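S12 family peptidase (Streptomyces sp. 82F2, PDB 3WWX) probably hydrolyses amide bonds with preference for D-configured substrates, as an S12 serine peptidase with the beta-lactamase-type fold. Local coordinates at residues P148-P152 with G153-N157; Q138-A141 with V142-H146. One frame throughout, in Å; residues are numbered along the deposited sequence.

Interaction 1 (P148-P152 with G153-N157); sequences PDFTP and GASWN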
# COMPACT_ATOMS: atom_id res chain seq x y z
N PRO A 148 17.41 -2.53 -15.10
CA PRO A 148 16.01 -2.90 -14.92
C PRO A 148 15.81 -4.39 -14.76
O PRO A 148 16.65 -5.19 -15.17
CB PRO A 148 15.36 -2.45 -16.24
CG PRO A 148 16.27 -1.43 -16.78
CD PRO A 148 17.64 -1.84 -16.38
N ASP A 149 14.68 -4.78 -14.18
CA ASP A 149 14.30 -6.20 -14.14
C ASP A 149 13.92 -6.75 -15.52
O ASP A 149 14.14 -7.94 -15.78
CB ASP A 149 13.15 -6.39 -13.15
CG ASP A 149 13.57 -6.21 -11.72
OD1 ASP A 149 14.60 -6.78 -11.30
OD2 ASP A 149 12.86 -5.48 -11.00
N PHE A 150 13.33 -5.91 -16.35
CA PHE A 150 12.89 -6.33 -17.67
C PHE A 150 12.59 -5.10 -18.52
O PHE A 150 12.53 -3.97 -18.01
CB PHE A 150 11.68 -7.28 -17.58
CG PHE A 150 10.55 -6.77 -16.75
CD1 PHE A 150 9.63 -5.91 -17.30
CD2 PHE A 150 10.39 -7.17 -15.44
CE1 PHE A 150 8.58 -5.44 -16.57
CE2 PHE A 150 9.34 -6.70 -14.69
CZ PHE A 150 8.44 -5.84 -15.25
N THR A 151 12.42 -5.32 -19.82
CA THR A 151 12.10 -4.26 -20.76
C THR A 151 10.67 -3.79 -20.48
O THR A 151 9.80 -4.60 -20.17
CB THR A 151 12.22 -4.75 -22.23
OG1 THR A 151 11.24 -5.75 -22.49
CG2 THR A 151 13.57 -5.35 -22.47
N PRO A 152 10.43 -2.48 -20.58
CA PRO A 152 9.10 -1.98 -20.22
C PRO A 152 7.96 -2.71 -20.91
O PRO A 152 8.02 -2.94 -22.12
CB PRO A 152 9.16 -0.52 -20.63
CG PRO A 152 10.61 -0.16 -20.47
CD PRO A 152 11.35 -1.39 -20.92
N GLY A 153 6.96 -3.11 -20.14
CA GLY A 153 5.79 -3.78 -20.67
C GLY A 153 5.91 -5.28 -20.80
O GLY A 153 4.91 -5.96 -21.04
N ALA A 154 7.12 -5.82 -20.64
CA ALA A 154 7.36 -7.23 -20.97
C ALA A 154 6.97 -8.22 -19.87
O ALA A 154 6.84 -9.41 -20.13
CB ALA A 154 8.82 -7.45 -21.35
N SER A 155 6.79 -7.74 -18.64
CA SER A 155 6.50 -8.62 -17.53
C SER A 155 5.88 -7.79 -16.42
O SER A 155 5.37 -6.69 -16.66
CB SER A 155 7.77 -9.34 -17.06
OG SER A 155 7.49 -10.42 -16.17
N TRP A 156 5.90 -8.35 -15.22
CA TRP A 156 5.37 -7.68 -14.03
C TRP A 156 6.31 -7.96 -12.87
O TRP A 156 6.76 -9.11 -12.65
CB TRP A 156 3.98 -8.23 -13.69
CG TRP A 156 3.29 -7.50 -12.54
CD1 TRP A 156 2.47 -6.41 -12.64
CD2 TRP A 156 3.40 -7.79 -11.13
NE1 TRP A 156 2.06 -6.02 -11.40
CE2 TRP A 156 2.61 -6.85 -10.45
CE3 TRP A 156 4.07 -8.76 -10.39
CZ2 TRP A 156 2.48 -6.85 -9.07
CZ3 TRP A 156 3.92 -8.77 -9.01
CH2 TRP A 156 3.14 -7.80 -8.37
N ASN A 157 6.62 -6.92 -12.12
CA ASN A 157 7.34 -7.10 -10.87
C ASN A 157 7.05 -5.92 -9.97
O ASN A 157 7.15 -4.78 -10.38
CB ASN A 157 8.85 -7.19 -11.12
CG ASN A 157 9.62 -7.36 -9.85
OD1 ASN A 157 9.59 -8.43 -9.24
ND2 ASN A 157 10.26 -6.29 -9.39
O HOH W 1 10.61 -3.98 -11.44

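Interaction 2 (Q138-A141 with V142-H146); sequences QLVA and VAMAH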
# COMPACT_ATOMS: atom_id res chain seq x y z
N GLN A 138 16.57 10.73 -3.79
CA GLN A 138 17.58 9.81 -3.25
C GLN A 138 17.16 8.36 -3.41
O GLN A 138 17.98 7.49 -3.74
CB GLN A 138 17.89 10.11 -1.78
CG GLN A 138 18.92 9.17 -1.15
CD GLN A 138 20.30 9.34 -1.73
OE1 GLN A 138 21.02 10.26 -1.36
NE2 GLN A 138 20.67 8.46 -2.65
N LEU A 139 15.89 8.05 -3.16
CA LEU A 139 15.41 6.69 -3.35
C LEU A 139 15.52 6.26 -4.81
O LEU A 139 15.91 5.14 -5.11
CB LEU A 139 13.96 6.59 -2.86
CG LEU A 139 13.78 6.85 -1.35
CD1 LEU A 139 12.30 6.81 -1.02
CD2 LEU A 139 14.56 5.85 -0.49
N VAL A 140 15.15 7.13 -5.73
CA VAL A 140 15.26 6.81 -7.15
C VAL A 140 16.74 6.61 -7.51
O VAL A 140 17.09 5.68 -8.25
CB VAL A 140 14.58 7.88 -8.01
CG1 VAL A 140 14.86 7.65 -9.48
CG2 VAL A 140 13.07 7.92 -7.73
N ALA A 141 17.62 7.45 -6.98
CA ALA A 141 19.06 7.30 -7.26
C ALA A 141 19.56 5.92 -6.87
O ALA A 141 20.36 5.31 -7.61
CB ALA A 141 19.88 8.35 -6.51
N VAL A 142 19.10 5.41 -5.74
CA VAL A 142 19.50 4.09 -5.30
C VAL A 142 19.18 3.05 -6.39
O VAL A 142 20.01 2.19 -6.72
CB VAL A 142 18.81 3.71 -3.96
CG1 VAL A 142 18.95 2.24 -3.64
CG2 VAL A 142 19.37 4.54 -2.83
N ALA A 143 17.99 3.13 -6.95
CA ALA A 143 17.58 2.21 -8.00
C ALA A 143 18.34 2.37 -9.30
O ALA A 143 18.57 1.39 -10.00
CB ALA A 143 16.06 2.35 -8.26
N MET A 144 18.74 3.60 -9.61
CA MET A 144 19.33 3.92 -10.91
C MET A 144 20.79 3.48 -11.06
O MET A 144 21.36 3.61 -12.14
CB MET A 144 19.16 5.40 -11.21
CG MET A 144 17.69 5.82 -11.40
SD MET A 144 16.85 5.04 -12.78
CE MET A 144 15.91 3.75 -11.95
N ALA A 145 21.37 2.92 -10.01
CA ALA A 145 22.67 2.26 -10.13
C ALA A 145 22.55 0.95 -10.89
O ALA A 145 23.53 0.43 -11.42
CB ALA A 145 23.24 2.00 -8.76
N HIS A 146 21.33 0.43 -10.97
CA HIS A 146 21.11 -0.96 -11.35
C HIS A 146 20.39 -1.10 -12.67
O HIS A 146 19.74 -0.18 -13.14
CB HIS A 146 20.25 -1.64 -10.29
CG HIS A 146 20.83 -1.57 -8.91
ND1 HIS A 146 21.97 -2.28 -8.57
CD2 HIS A 146 20.47 -0.87 -7.82
CE1 HIS A 146 22.26 -2.03 -7.30
NE2 HIS A 146 21.36 -1.19 -6.82

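Interaction 1 (P148-P152 with G153-N157)
A type II beta turn from Thr151 to Ala154 folds this surface loop, between helix 136-144 and helix 160-174, back on itself, and the ring of Phe150, just before the turn, lies against the returning arm. Judged by their end-to-end directions, the arms run roughly antiparallel. The turn is closed by one backbone hydrogen bond, Ala154 N to Thr151 O at 3.0 Å, with an N-H...O angle of 156°. Gly153 takes the third place of the turn with a positive phi, as glycine commonly does in a type II turn. Phe150 carries the side-chain contact. Its CG stands between the backbone N and the carbonyl carbon (chi1 52°), which swings the ring across to the second arm. Ser155 CB sits over the centre of one ring face, 3.6 Å from the centroid of the Phe150 ring and 6° off its normal, a CH-pi contact. Asn157 CB meets the ring at its edge, in plane, 3.6 Å from Phe150 CE2, while Phe150 CZ comes within 3.4 Å of Ser155 C. Farther from the turn, the side chains of Asp149 and Asn157 cross at about a right angle; their direct approach has a poor hydrogen-bond angle, and a water joins them instead. It accepts a hydrogen bond from Asn157 ND2 at 3.1 Å and lies 2.7 Å from Asp149 OD2, to which it probably donates. Outside the two segments, backbone hydrogen bonds between Asp149 and Gly107, Gly153 and Thr105, and Asn157 and His104 fasten both arms to the neighbouring loop. Across the arms themselves, the fold thus rests on one direct backbone hydrogen bond and one ring contact, and the join at the polar end probably depends on the bridging water.

Interaction 2 (Q138-A141 with V142-H146)
The amide of Gln138 reaches Val142 with its nitrogen: NE2 lies 4.1 Å from Val142 CG2, brought there by a chain bent at chi2 (68°) that returns along the helix. The other flat group, the imidazole of His146, has the CB of its neighbour Ala145 over the centre of one face, 4.1 Å above the ring plane, and its ring also stacks with Tyr109, while NE2 is hydrogen-bonded to Asp114 OD1. Two residues on from Gln138, Val140 and Met144 lie side by side and point the same way, with Val140 CG1 3.9 Å from Met144 CG. Backbone bonds set this spacing. Val142 N donates to Gln138 O at 3.1 Å, and Ala143 N gives Leu139 O a weak bond at 3.4 Å. Met144 N reaches Val140 O at 3.0 Å and, weakly, Ala141 O at 3.1 Å, so its N-H is shared between i-4 and i-3 carbonyls. Leu139, Val140 and Ala143 turn their side chains to helix 160-174. The pattern is that of the last turns of an amphipathic alpha-helix, with i to i+4 neighbours in contact.

The two contacts follow in series along one chain, and their centres lie about 17 Å apart on the same side of the chain's centre. Interaction 2 is partly buried: it belongs to helix 136-144, and three of its eight touching residues are buried. Interaction 1 is a surface contact, with none of its nine touching residues buried, in the loop that carries the chain on to helix 160-174. Their chemistry differs accordingly. Repeated main-chain bonds with aliphatic neighbours hold the helix, whereas the loop relies on one turn bond, an aromatic face and a water. Both also meet the loop residue His91, through Met144 and Pro148.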